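Local coordinates for protein malate dehydrogenase (Picrophilus torridus, PDB 4BGV) that probably catalyses the reversible, NAD-dependent oxidation of (S)-malate to oxaloacetate in the tricarboxylic acid cycle, at residues Gly11-Gly14 and Ala15-Gln19; Pro234-Ser237 and Ile238-Val242; Lys105-Gly108 and Glu109-Lys113; Ile31-Val35 and Asp36-Glu40; Ser138-Ser141 and Pro142-Ile146. All blocks are in the same frame, centred on the assembly; numbering follows the deposited sequence.

Interaction 1: Gly11-Gly14 and Ala15-Gln19; sequences GAVG and ATVAQ
A15 donates its backbone N to the carbonyl O of G11, the N-cap residue, with the two atoms 2.9 Å apart and the N-H almost in line with the carbonyl bond. Its methyl rests on the same acceptor, CB lying 3.4 Å from G11 O. At T16 the pattern is doubled, since two donors of one residue converge on one oxygen. The backbone N of T16 is 3.1 Å from A12 O, and the hydroxyl OG1 gives a second, shorter bond of 2.6 Å to A12 O; the pair approach that carbonyl from opposite faces of its plane. The first torsion makes this possible: at chi1 -61° OG1 stands beside its own backbone N and leans back over the preceding turn. A buried hydroxyl thus spends its proton on the main chain. V17 continues the ladder, its N 2.9 Å from V13 O, while its CG2 faces V13 CG1 at a loose 4.4 Å. A18 N then closes on G14 O at 3.0 Å. G11 and G14, with G9, fit the GxGxxG signature of Rossmann dinucleotide sites, and G11 to G14 probably bind NAD(+), as in relatives. Further along, Q19 turns its amide NE2 to Y55 OH. The helix is the connection of a beta-alpha-beta unit between strands 4-8 and 28-33: A18 packs on I29 and I31 of the latter strand and on I46 of helix 38-47, V13 and V17 meet I238 of helix 232-246, and A15, T16 and Q19 lie against Y232 of the second subunit.

Interaction 2: Pro234-Ser237 and Ile238-Val242; sequences PGIS and IAVMV
I238 folds its whole longer branch back over the carbonyl oxygen of P234, one helical turn earlier. CB starts 3.5 Å from P234 O. From there CG1, held beside the backbone N by a chi1 of -66°, comes to 3.1 Å from P234 O, and the tip CD1 is still only 3.3 Å from P234 O. The oxygen also takes the backbone N of I238, which meets it nearly head-on at 2.9 Å, so one acceptor sits beneath an N-H and a run of aliphatic carbons. CD1 also faces helix 12-23 of the nucleotide-binding domain. On another flank I236 sets CG1 anti to its backbone N, and a bend at chi2 (64°) brings CD1 slantwise to V240 CG1, at 4.1 Å. V240 in turn lays CG2 against S237 O, 3.2 Å away, and the sulfur of M241 lies near that oxygen too, with SD 3.8 Å from S237 O. The polar groups of S237 are nonetheless provided for: OG bonds to A233 O within the helix, and the carbonyl O accepts from S151 OG of helix 150-165. H52 of the second subunit packs on S237 and V240, and W53 of that subunit on I236. Every residue touching here is buried, and the chemistry is correspondingly plain: mostly hydrocarbon on the outside of the helix, apart from the S237 hydroxyl, and carbonyls occupied by main-chain N-H groups or a serine hydroxyl. Within the helix the contact holds no salt bridge; its outward packing is largely apolar, with the S151 bond a polar tie to helix 150-165.

Interaction 3: Lys105-Gly108 and Glu109-Lys113; sequences KSVG and EAIKK
K105 and E109 lie one turn apart and lean over each other at a slant, with the ammonium swung in at the end. The lysine runs out extended until its last torsion, where chi4 of -64° bends NZ back to the carboxylate. NZ meets OE2 of E109 at 2.8 Å, on the syn side and 17° out of the carboxylate plane, making a salt bridge; it also makes a weak bond to N322 O. E109 keeps its CG close to its own backbone N, which lays the acid over the preceding turn: CD is 3.4 Å from K105 O, the carbonyl that also accepts E109 N at 3.0 Å. An alanine here is likely to leave NZ without its anionic mate and the lysine tail free to turn. This charged pair lies on the partly exposed side of helix 93-114, the crossover from strand 78-81 to strand 119-122 in the Rossmann fold, where K105 also packs on Y318 and F319 of helix 295-321. The inner side is apolar. There V107 CG1, anti to its backbone N, meets I111 CD1 at 3.8 Å, the two side chains crossing at a slant as well. V107 continues onto V81 and I111 onto I79, both of strand 78-81. I111 also bonds through its N to V107 O, 2.9 Å away, while A110, between the two sides, turns its methyl to the loop residues E67 and Y70.

Interaction 4: Ile31-Val35 and Asp36-Glu40; sequences IFDIV and DGLAE
D33 and L38 meet because both send CG anti to the backbone N, at chi1 -158° for the aspartate and -176° for the leucine. L38 CD2 comes to rest over the flat face of the carboxylate, 3.8 Å from D33 CG and almost equally far from its two oxygens. Those oxygens are used elsewhere. OD1 accepts the backbone N of V35 at 2.9 Å through its anti lone pair, closing an Asx turn, and OD2 takes the N of A10 in the loop after strand 4-8, so the carboxylate is held from two sides and cannot readily rotate. Beyond the Asx turn the chain reverses through D36 and G37 as a type II beta-turn: L38 N bonds to V35 O at 3.2 Å, from above the carbonyl plane. G37, with its positive phi, fills the position of that turn where a side chain would collide with the preceding carbonyl, and it is also the N-cap of helix 38-47. A water accepts from A39 N at 3.1 Å and lies within hydrogen-bonding distance of D33 O and V35 O, linking the turn to the helix start. A39 presses its methyl on the strand, with CB 3.5 Å from I31 O and 3.9 Å from I31 CG2. The arrangement is characteristic of the end of the second strand of a Rossmann fold, where an acidic residue commonly takes the adenosine ribose of NAD; D33 probably does so here, pre-set in this apo structure by its own turn and by the glycine-rich loop.

Interaction 5: Ser138-Ser141 and Pro142-Ile146; sequences SGIS and PERII
S141 and E143 clasp each other across the start of a single 3-10 turn, in the link that carries the Rossmann domain from helix 127-138 to its edge strand 145-147. The serine points OG anti to its backbone N (chi1 -163°) and donates to E143 OE1 at 2.6 Å, entering by the syn lone pair. The glutamate is bent twice: chi1 of 85° puts CG in the crowded position between the backbone N and the carbonyl carbon, and a second bend at chi2, -81°, folds the acid back toward S141. A leucine in its place would probably leave S141 OG without its acceptor and the serine free to turn. The turn itself is tied by the main chain, R144 N reaching S141 O at 2.8 Å, with P142 supplying a fixed phi at the first corner. R144 then sets CB 3.7 Å from I140 CG2, the two side chains meeting at about a right angle, while its bent chain carries NH2 to E117 O before strand 119-122. I145 brings CG1 to 3.9 Å from the same I140 methyl, CG2, so one branch of I140 serves both residues; I145 goes on to V122 and to Y135 of helix 127-138. Where that helix stops, an ST turn starts the link: S138 OG accepts the backbone N of I140 at 3.2 Å and is also hydrogen-bonded to I134 O.

How the interactions relate
Interactions 1 and 2 are the buried pair, both touching the second subunit and meeting through V17 CG2 and I238 CD1, 3.7 Å apart, where the two domains join. Interaction 4 follows interaction 1 in the chain and lies against it, I31 CD1 packing on A18 CB at 3.6 Å. Interactions 3 and 5 lie on the other flank of the Rossmann domain and meet where I111 CG2 packs on I140 CD1, 3.7 Å apart; M241 CE then reaches I146 CD1, connecting interaction 2 to 5. Chemistry tracks position: hydrocarbon in 2, a buried hydroxyl in 1, a partly exposed salt bridge in 3, and turns stabilised by carboxylates in 4 and 5.

Interaction 1: Gly11-Gly14 and Ala15-Gln19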
loop_
_atom_site.group_PDB
_atom_site.type_symbol
_atom_site.label_atom_id
_atom_site.label_comp_id
_atom_site.label_asym_id
_atom_site.label_seq_id
_atom_site.Cartn_x
_atom_site.Cartn_y
_atom_site.Cartn_z
ATOM N N GLY A 11 -19.877 9.399 14.105
ATOM C CA GLY A 11 -19.002 9.937 15.132
ATOM C C GLY A 11 -17.577 9.462 14.890
ATOM O O GLY A 11 -17.261 8.967 13.810
ATOM N N ALA A 12 -16.718 9.595 15.894
ATOM C CA ALA A 12 -15.296 9.272 15.721
ATOM C C ALA A 12 -15.077 7.844 15.217
ATOM O O ALA A 12 -14.296 7.616 14.307
ATOM C CB ALA A 12 -14.529 9.491 17.044
ATOM N N VAL A 13 -15.758 6.876 15.811
ATOM C CA VAL A 13 -15.509 5.495 15.385
ATOM C C VAL A 13 -16.017 5.242 13.970
ATOM O O VAL A 13 -15.287 4.733 13.133
ATOM C CB VAL A 13 -16.068 4.451 16.390
ATOM C CG1 VAL A 13 -15.928 3.027 15.828
ATOM C CG2 VAL A 13 -15.309 4.556 17.706
ATOM N N GLY A 14 -17.264 5.609 13.693
ATOM C CA GLY A 14 -17.840 5.331 12.383
ATOM C C GLY A 14 -17.092 6.034 11.265
ATOM O O GLY A 14 -16.800 5.440 10.209
ATOM N N ALA A 15 -16.729 7.291 11.491
ATOM C CA ALA A 15 -16.024 8.018 10.434
ATOM C C ALA A 15 -14.596 7.485 10.230
ATOM O O ALA A 15 -14.102 7.447 9.106
ATOM C CB ALA A 15 -16.033 9.516 10.691
ATOM N N THR A 16 -13.955 7.038 11.306
ATOM C CA THR A 16 -12.626 6.439 11.183
ATOM C C THR A 16 -12.730 5.158 10.366
ATOM O O THR A 16 -11.892 4.888 9.509
ATOM C CB THR A 16 -12.023 6.142 12.569
ATOM O OG1 THR A 16 -11.895 7.378 13.274
ATOM C CG2 THR A 16 -10.624 5.506 12.464
ATOM N N VAL A 17 -13.769 4.368 10.637
ATOM C CA VAL A 17 -14.003 3.165 9.858
ATOM C C VAL A 17 -14.125 3.542 8.383
ATOM O O VAL A 17 -13.502 2.914 7.532
ATOM C CB VAL A 17 -15.269 2.421 10.314
ATOM C CG1 VAL A 17 -15.631 1.315 9.317
ATOM C CG2 VAL A 17 -15.055 1.819 11.704
ATOM N N ALA A 18 -14.926 4.562 8.094
ATOM C CA ALA A 18 -15.143 4.984 6.708
ATOM C C ALA A 18 -13.829 5.417 6.048
ATOM O O ALA A 18 -13.519 5.015 4.915
ATOM C CB ALA A 18 -16.188 6.105 6.639
ATOM N N GLN A 19 -13.040 6.221 6.761
ATOM C CA GLN A 19 -11.770 6.686 6.193
ATOM C C GLN A 19 -10.811 5.509 6.005
ATOM O O GLN A 19 -10.049 5.462 5.035
ATOM C CB GLN A 19 -11.134 7.765 7.070
ATOM C CG GLN A 19 -9.747 8.239 6.586
ATOM C CD GLN A 19 -9.801 9.002 5.251
ATOM O OE1 GLN A 19 -9.866 10.238 5.229
ATOM N NE2 GLN A 19 -9.745 8.270 4.142
#

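Interaction 2: Pro234-Ser237 and Ile238-Val242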
loop_
_atom_site.group_PDB
_atom_site.type_symbol
_atom_site.label_atom_id
_atom_site.label_comp_id
_atom_site.label_asym_id
_atom_site.label_seq_id
_atom_site.Cartn_x
_atom_site.Cartn_y
_atom_site.Cartn_z
ATOM N N PRO A 234 -9.656 0.994 17.280
ATOM C CA PRO A 234 -10.926 0.357 16.914
ATOM C C PRO A 234 -11.214 0.457 15.411
ATOM O O PRO A 234 -11.620 -0.534 14.822
ATOM C CB PRO A 234 -11.955 1.172 17.699
ATOM C CG PRO A 234 -11.198 1.609 18.937
ATOM C CD PRO A 234 -9.827 1.932 18.413
ATOM N N GLY A 235 -10.966 1.606 14.795
ATOM C CA GLY A 235 -11.260 1.761 13.374
ATOM C C GLY A 235 -10.604 0.717 12.472
ATOM O O GLY A 235 -11.259 0.111 11.621
ATOM N N ILE A 236 -9.306 0.496 12.650
ATOM C CA ILE A 236 -8.623 -0.514 11.842
ATOM C C ILE A 236 -9.009 -1.936 12.285
ATOM O O ILE A 236 -9.110 -2.830 11.457
ATOM C CB ILE A 236 -7.074 -0.288 11.769
ATOM C CG1 ILE A 236 -6.403 -1.324 10.851
ATOM C CG2 ILE A 236 -6.415 -0.270 13.176
ATOM C CD1 ILE A 236 -6.830 -1.229 9.400
ATOM N N SER A 237 -9.267 -2.134 13.576
ATOM C CA SER A 237 -9.689 -3.458 14.066
ATOM C C SER A 237 -11.016 -3.891 13.429
ATOM O O SER A 237 -11.223 -5.061 13.113
ATOM C CB SER A 237 -9.819 -3.457 15.597
ATOM O OG SER A 237 -8.570 -3.165 16.199
ATOM N N ILE A 238 -11.893 -2.918 13.223
ATOM C CA ILE A 238 -13.179 -3.150 12.584
ATOM C C ILE A 238 -12.993 -3.367 11.083
ATOM O O ILE A 238 -13.567 -4.300 10.500
ATOM C CB ILE A 238 -14.097 -1.942 12.817
ATOM C CG1 ILE A 238 -14.442 -1.820 14.309
ATOM C CG2 ILE A 238 -15.352 -2.031 11.946
ATOM C CD1 ILE A 238 -14.902 -0.399 14.674
ATOM N N ALA A 239 -12.185 -2.514 10.458
ATOM C CA ALA A 239 -11.960 -2.624 9.010
ATOM C C ALA A 239 -11.367 -3.978 8.602
ATOM O O ALA A 239 -11.727 -4.514 7.556
ATOM C CB ALA A 239 -11.086 -1.480 8.508
ATOM N N VAL A 240 -10.466 -4.546 9.407
ATOM C CA VAL A 240 -9.914 -5.852 9.013
ATOM C C VAL A 240 -11.004 -6.930 9.009
ATOM O O VAL A 240 -10.957 -7.858 8.207
ATOM C CB VAL A 240 -8.675 -6.286 9.848
ATOM C CG1 VAL A 240 -7.515 -5.309 9.629
ATOM C CG2 VAL A 240 -9.018 -6.431 11.320
ATOM N N MET A 241 -11.987 -6.803 9.897
ATOM C CA MET A 241 -13.141 -7.713 9.890
ATOM C C MET A 241 -14.007 -7.486 8.649
ATOM O O MET A 241 -14.383 -8.438 7.966
ATOM C CB MET A 241 -14.006 -7.516 11.132
ATOM C CG MET A 241 -13.348 -7.988 12.424
ATOM S SD MET A 241 -14.162 -7.340 13.908
ATOM C CE MET A 241 -15.764 -8.157 13.858
ATOM N N VAL A 242 -14.318 -6.222 8.363
ATOM C CA VAL A 242 -15.172 -5.900 7.219
ATOM C C VAL A 242 -14.545 -6.365 5.890
ATOM O O VAL A 242 -15.216 -6.973 5.037
ATOM C CB VAL A 242 -15.439 -4.382 7.141
ATOM C CG1 VAL A 242 -16.218 -4.030 5.858
ATOM C CG2 VAL A 242 -16.181 -3.901 8.406
#

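Interaction 3: Lys105-Gly108 and Glu109-Lys113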
loop_
_atom_site.group_PDB
_atom_site.type_symbol
_atom_site.label_atom_id
_atom_site.label_comp_id
_atom_site.label_asym_id
_atom_site.label_seq_id
_atom_site.Cartn_x
_atom_site.Cartn_y
_atom_site.Cartn_z
ATOM N N LYS A 105 -32.295 -2.420 18.484
ATOM C CA LYS A 105 -33.603 -2.899 18.045
ATOM C C LYS A 105 -34.100 -2.075 16.849
ATOM O O LYS A 105 -34.488 -2.637 15.824
ATOM C CB LYS A 105 -34.629 -2.918 19.198
ATOM C CG LYS A 105 -35.978 -3.528 18.810
ATOM C CD LYS A 105 -36.842 -3.865 20.040
ATOM C CE LYS A 105 -38.174 -4.521 19.639
ATOM N NZ LYS A 105 -39.046 -3.606 18.836
ATOM N N SER A 106 -34.063 -0.752 16.962
ATOM C CA SER A 106 -34.532 0.088 15.866
ATOM C C SER A 106 -33.593 0.038 14.657
ATOM O O SER A 106 -34.054 0.049 13.514
ATOM C CB SER A 106 -34.774 1.533 16.323
ATOM O OG SER A 106 -33.554 2.193 16.599
ATOM N N VAL A 107 -32.282 -0.010 14.901
ATOM C CA VAL A 107 -31.331 -0.181 13.803
ATOM C C VAL A 107 -31.558 -1.506 13.077
ATOM O O VAL A 107 -31.598 -1.546 11.844
ATOM C CB VAL A 107 -29.856 -0.049 14.258
ATOM C CG1 VAL A 107 -28.911 -0.596 13.200
ATOM C CG2 VAL A 107 -29.520 1.418 14.545
ATOM N N GLY A 108 -31.735 -2.583 13.841
ATOM C CA GLY A 108 -31.966 -3.896 13.254
ATOM C C GLY A 108 -33.258 -3.970 12.461
ATOM O O GLY A 108 -33.335 -4.646 11.427
ATOM N N GLU A 109 -34.284 -3.273 12.947
ATOM C CA GLU A 109 -35.546 -3.183 12.210
ATOM C C GLU A 109 -35.390 -2.447 10.882
ATOM O O GLU A 109 -35.969 -2.853 9.876
ATOM C CB GLU A 109 -36.651 -2.565 13.086
ATOM C CG GLU A 109 -37.138 -3.575 14.142
ATOM C CD GLU A 109 -37.880 -2.941 15.302
ATOM O OE1 GLU A 109 -37.980 -1.690 15.356
ATOM O OE2 GLU A 109 -38.359 -3.707 16.167
ATOM N N ALA A 110 -34.598 -1.377 10.878
ATOM C CA ALA A 110 -34.290 -0.669 9.639
ATOM C C ALA A 110 -33.477 -1.531 8.667
ATOM O O ALA A 110 -33.690 -1.479 7.459
ATOM C CB ALA A 110 -33.560 0.654 9.929
ATOM N N ILE A 111 -32.537 -2.313 9.190
ATOM C CA ILE A 111 -31.758 -3.216 8.346
ATOM C C ILE A 111 -32.647 -4.287 7.704
ATOM O O ILE A 111 -32.510 -4.596 6.517
ATOM C CB ILE A 111 -30.609 -3.886 9.144
ATOM C CG1 ILE A 111 -29.534 -2.852 9.511
ATOM C CG2 ILE A 111 -30.004 -5.024 8.346
ATOM C CD1 ILE A 111 -28.534 -3.344 10.587
ATOM N N LYS A 112 -33.562 -4.843 8.489
ATOM C CA LYS A 112 -34.492 -5.836 7.970
ATOM C C LYS A 112 -35.343 -5.246 6.853
ATOM O O LYS A 112 -35.607 -5.898 5.844
ATOM C CB LYS A 112 -35.397 -6.349 9.085
ATOM C CG LYS A 112 -36.444 -7.348 8.612
ATOM C CD LYS A 112 -37.341 -7.761 9.760
ATOM C CE LYS A 112 -38.215 -8.943 9.367
ATOM N NZ LYS A 112 -38.878 -9.539 10.555
ATOM N N LYS A 113 -35.762 -4.001 7.040
ATOM C CA LYS A 113 -36.629 -3.336 6.076
ATOM C C LYS A 113 -35.902 -2.942 4.791
ATOM O O LYS A 113 -36.461 -3.065 3.698
ATOM C CB LYS A 113 -37.271 -2.097 6.700
ATOM C CG LYS A 113 -38.198 -1.321 5.750
ATOM C CD LYS A 113 -38.866 -0.180 6.476
ATOM C CE LYS A 113 -39.932 0.492 5.615
ATOM N NZ LYS A 113 -40.628 1.547 6.404
#

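Interaction 4: Ile31-Val35 and Asp36-Glu40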
loop_
_atom_site.group_PDB
_atom_site.type_symbol
_atom_site.label_atom_id
_atom_site.label_comp_id
_atom_site.label_asym_id
_atom_site.label_seq_id
_atom_site.Cartn_x
_atom_site.Cartn_y
_atom_site.Cartn_z
ATOM N N ILE A 31 -22.377 6.519 4.599
ATOM C CA ILE A 31 -22.348 6.796 6.040
ATOM C C ILE A 31 -23.708 7.346 6.450
ATOM O O ILE A 31 -24.313 8.119 5.707
ATOM C CB ILE A 31 -21.241 7.825 6.414
ATOM C CG1 ILE A 31 -19.907 7.460 5.749
ATOM C CG2 ILE A 31 -21.057 7.922 7.934
ATOM C CD1 ILE A 31 -18.824 8.482 6.007
ATOM N N PHE A 32 -24.186 6.933 7.626
ATOM C CA PHE A 32 -25.495 7.352 8.136
ATOM C C PHE A 32 -25.397 7.867 9.571
ATOM O O PHE A 32 -24.685 7.297 10.397
ATOM C CB PHE A 32 -26.491 6.179 8.085
ATOM C CG PHE A 32 -26.685 5.617 6.700
ATOM C CD1 PHE A 32 -25.757 4.724 6.158
ATOM C CD2 PHE A 32 -27.774 6.003 5.931
ATOM C CE1 PHE A 32 -25.915 4.230 4.867
ATOM C CE2 PHE A 32 -27.953 5.504 4.648
ATOM C CZ PHE A 32 -27.019 4.614 4.109
ATOM N N ASP A 33 -26.121 8.945 9.863
ATOM C CA ASP A 33 -26.179 9.483 11.212
ATOM C C ASP A 33 -27.437 10.323 11.389
ATOM O O ASP A 33 -27.872 11.033 10.474
ATOM C CB ASP A 33 -24.941 10.319 11.555
ATOM C CG ASP A 33 -24.723 10.435 13.065
ATOM O OD1 ASP A 33 -25.430 11.236 13.709
ATOM O OD2 ASP A 33 -23.882 9.693 13.620
ATOM N N ILE A 34 -28.010 10.242 12.586
ATOM C CA ILE A 34 -29.235 10.948 12.900
ATOM C C ILE A 34 -29.008 12.456 13.041
ATOM O O ILE A 34 -29.950 13.242 12.934
ATOM C CB ILE A 34 -29.860 10.386 14.211
ATOM C CG1 ILE A 34 -31.272 10.925 14.425
ATOM C CG2 ILE A 34 -28.968 10.691 15.403
ATOM C CD1 ILE A 34 -32.357 9.914 14.110
ATOM N N VAL A 35 -27.761 12.861 13.263
ATOM C CA VAL A 35 -27.440 14.279 13.401
ATOM C C VAL A 35 -27.324 14.954 12.035
ATOM O O VAL A 35 -26.505 14.563 11.221
ATOM C CB VAL A 35 -26.135 14.482 14.184
ATOM C CG1 VAL A 35 -25.747 15.958 14.217
ATOM C CG2 VAL A 35 -26.292 13.939 15.599
ATOM N N ASP A 36 -28.142 15.978 11.796
ATOM C CA ASP A 36 -28.175 16.622 10.483
ATOM C C ASP A 36 -26.807 17.183 10.087
ATOM O O ASP A 36 -26.159 17.888 10.859
ATOM C CB ASP A 36 -29.241 17.719 10.431
ATOM C CG ASP A 36 -29.435 18.275 9.028
ATOM O OD1 ASP A 36 -29.482 17.477 8.061
ATOM O OD2 ASP A 36 -29.526 19.512 8.894
ATOM N N GLY A 37 -26.365 16.832 8.884
ATOM C CA GLY A 37 -25.109 17.319 8.344
ATOM C C GLY A 37 -23.879 16.472 8.636
ATOM O O GLY A 37 -22.897 16.544 7.899
ATOM N N LEU A 38 -23.913 15.690 9.714
ATOM C CA LEU A 38 -22.699 15.031 10.213
ATOM C C LEU A 38 -22.166 13.968 9.267
ATOM O O LEU A 38 -20.989 13.993 8.905
ATOM C CB LEU A 38 -22.905 14.431 11.615
ATOM C CG LEU A 38 -21.654 13.809 12.262
ATOM C CD1 LEU A 38 -20.611 14.903 12.538
ATOM C CD2 LEU A 38 -22.023 13.065 13.562
ATOM N N ALA A 39 -23.019 13.032 8.867
ATOM C CA ALA A 39 -22.575 11.984 7.950
ATOM C C ALA A 39 -22.198 12.553 6.578
ATOM O O ALA A 39 -21.203 12.142 5.993
ATOM C CB ALA A 39 -23.628 10.900 7.804
ATOM N N GLU A 40 -22.991 13.488 6.067
ATOM C CA GLU A 40 -22.647 14.149 4.801
ATOM C C GLU A 40 -21.287 14.869 4.900
ATOM O O GLU A 40 -20.464 14.824 3.969
ATOM C CB GLU A 40 -23.763 15.130 4.396
ATOM C CG GLU A 40 -23.426 16.020 3.216
ATOM C CD GLU A 40 -24.606 16.873 2.756
ATOM O OE1 GLU A 40 -25.700 16.759 3.352
ATOM O OE2 GLU A 40 -24.432 17.651 1.789
HETATM O O HOH W 1 -26.035 12.901 9.318
#

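Interaction 5: Ser138-Ser141 and Pro142-Ile146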
loop_
_atom_site.group_PDB
_atom_site.type_symbol
_atom_site.label_atom_id
_atom_site.label_comp_id
_atom_site.label_asym_id
_atom_site.label_seq_id
_atom_site.Cartn_x
_atom_site.Cartn_y
_atom_site.Cartn_z
ATOM N N SER A 138 -33.469 -7.976 13.563
ATOM C CA SER A 138 -33.364 -8.009 12.107
ATOM C C SER A 138 -33.827 -9.326 11.485
ATOM O O SER A 138 -34.232 -9.341 10.335
ATOM C CB SER A 138 -31.931 -7.725 11.648
ATOM O OG SER A 138 -31.071 -8.819 11.949
ATOM N N GLY A 139 -33.727 -10.426 12.231
ATOM C CA GLY A 139 -34.085 -11.741 11.711
ATOM C C GLY A 139 -33.068 -12.310 10.727
ATOM O O GLY A 139 -33.296 -13.339 10.080
ATOM N N ILE A 140 -31.929 -11.641 10.619
ATOM C CA ILE A 140 -30.860 -12.086 9.731
ATOM C C ILE A 140 -30.294 -13.411 10.236
ATOM O O ILE A 140 -30.200 -13.625 11.447
ATOM C CB ILE A 140 -29.774 -10.986 9.621
ATOM C CG1 ILE A 140 -30.282 -9.861 8.713
ATOM C CG2 ILE A 140 -28.433 -11.545 9.115
ATOM C CD1 ILE A 140 -29.401 -8.631 8.706
ATOM N N SER A 141 -29.967 -14.316 9.319
ATOM C CA SER A 141 -29.384 -15.599 9.702
ATOM C C SER A 141 -28.125 -15.340 10.534
ATOM O O SER A 141 -27.262 -14.552 10.142
ATOM C CB SER A 141 -29.082 -16.457 8.463
ATOM O OG SER A 141 -28.894 -17.819 8.811
ATOM N N PRO A 142 -28.043 -15.968 11.717
ATOM C CA PRO A 142 -27.099 -15.496 12.742
ATOM C C PRO A 142 -25.612 -15.629 12.386
ATOM O O PRO A 142 -24.798 -14.903 12.961
ATOM C CB PRO A 142 -27.442 -16.352 13.967
ATOM C CG PRO A 142 -28.234 -17.509 13.441
ATOM C CD PRO A 142 -28.969 -16.985 12.243
ATOM N N GLU A 143 -25.272 -16.514 11.453
ATOM C CA GLU A 143 -23.893 -16.600 10.979
ATOM C C GLU A 143 -23.474 -15.335 10.211
ATOM O O GLU A 143 -22.285 -15.133 9.949
ATOM C CB GLU A 143 -23.678 -17.851 10.112
ATOM C CG GLU A 143 -24.055 -17.681 8.627
ATOM C CD GLU A 143 -25.555 -17.819 8.357
ATOM O OE1 GLU A 143 -26.322 -18.059 9.312
ATOM O OE2 GLU A 143 -25.974 -17.698 7.179
ATOM N N ARG A 144 -24.437 -14.483 9.857
ATOM C CA ARG A 144 -24.132 -13.304 9.041
ATOM C C ARG A 144 -23.914 -12.065 9.898
ATOM O O ARG A 144 -23.744 -10.958 9.380
ATOM C CB ARG A 144 -25.226 -13.062 7.984
ATOM C CG ARG A 144 -25.341 -14.248 7.034
ATOM C CD ARG A 144 -26.635 -14.252 6.222
ATOM N NE ARG A 144 -26.600 -13.315 5.105
ATOM C CZ ARG A 144 -25.992 -13.545 3.943
ATOM N NH1 ARG A 144 -25.338 -14.682 3.749
ATOM N NH2 ARG A 144 -26.031 -12.625 2.973
ATOM N N ILE A 145 -23.880 -12.270 11.214
ATOM C CA ILE A 145 -23.683 -11.181 12.165
ATOM C C ILE A 145 -22.461 -11.485 13.032
ATOM O O ILE A 145 -22.371 -12.564 13.628
ATOM C CB ILE A 145 -24.921 -11.024 13.097
ATOM C CG1 ILE A 145 -26.193 -10.810 12.265
ATOM C CG2 ILE A 145 -24.725 -9.871 14.056
ATOM C CD1 ILE A 145 -27.507 -10.971 13.068
ATOM N N ILE A 146 -21.516 -10.550 13.084
ATOM C CA ILE A 146 -20.368 -10.696 13.992
ATOM C C ILE A 146 -20.130 -9.413 14.789
ATOM O O ILE A 146 -20.434 -8.326 14.317
ATOM C CB ILE A 146 -19.073 -11.108 13.237
ATOM C CG1 ILE A 146 -18.684 -10.069 12.190
ATOM C CG2 ILE A 146 -19.268 -12.463 12.551
ATOM C CD1 ILE A 146 -17.390 -10.452 11.415
#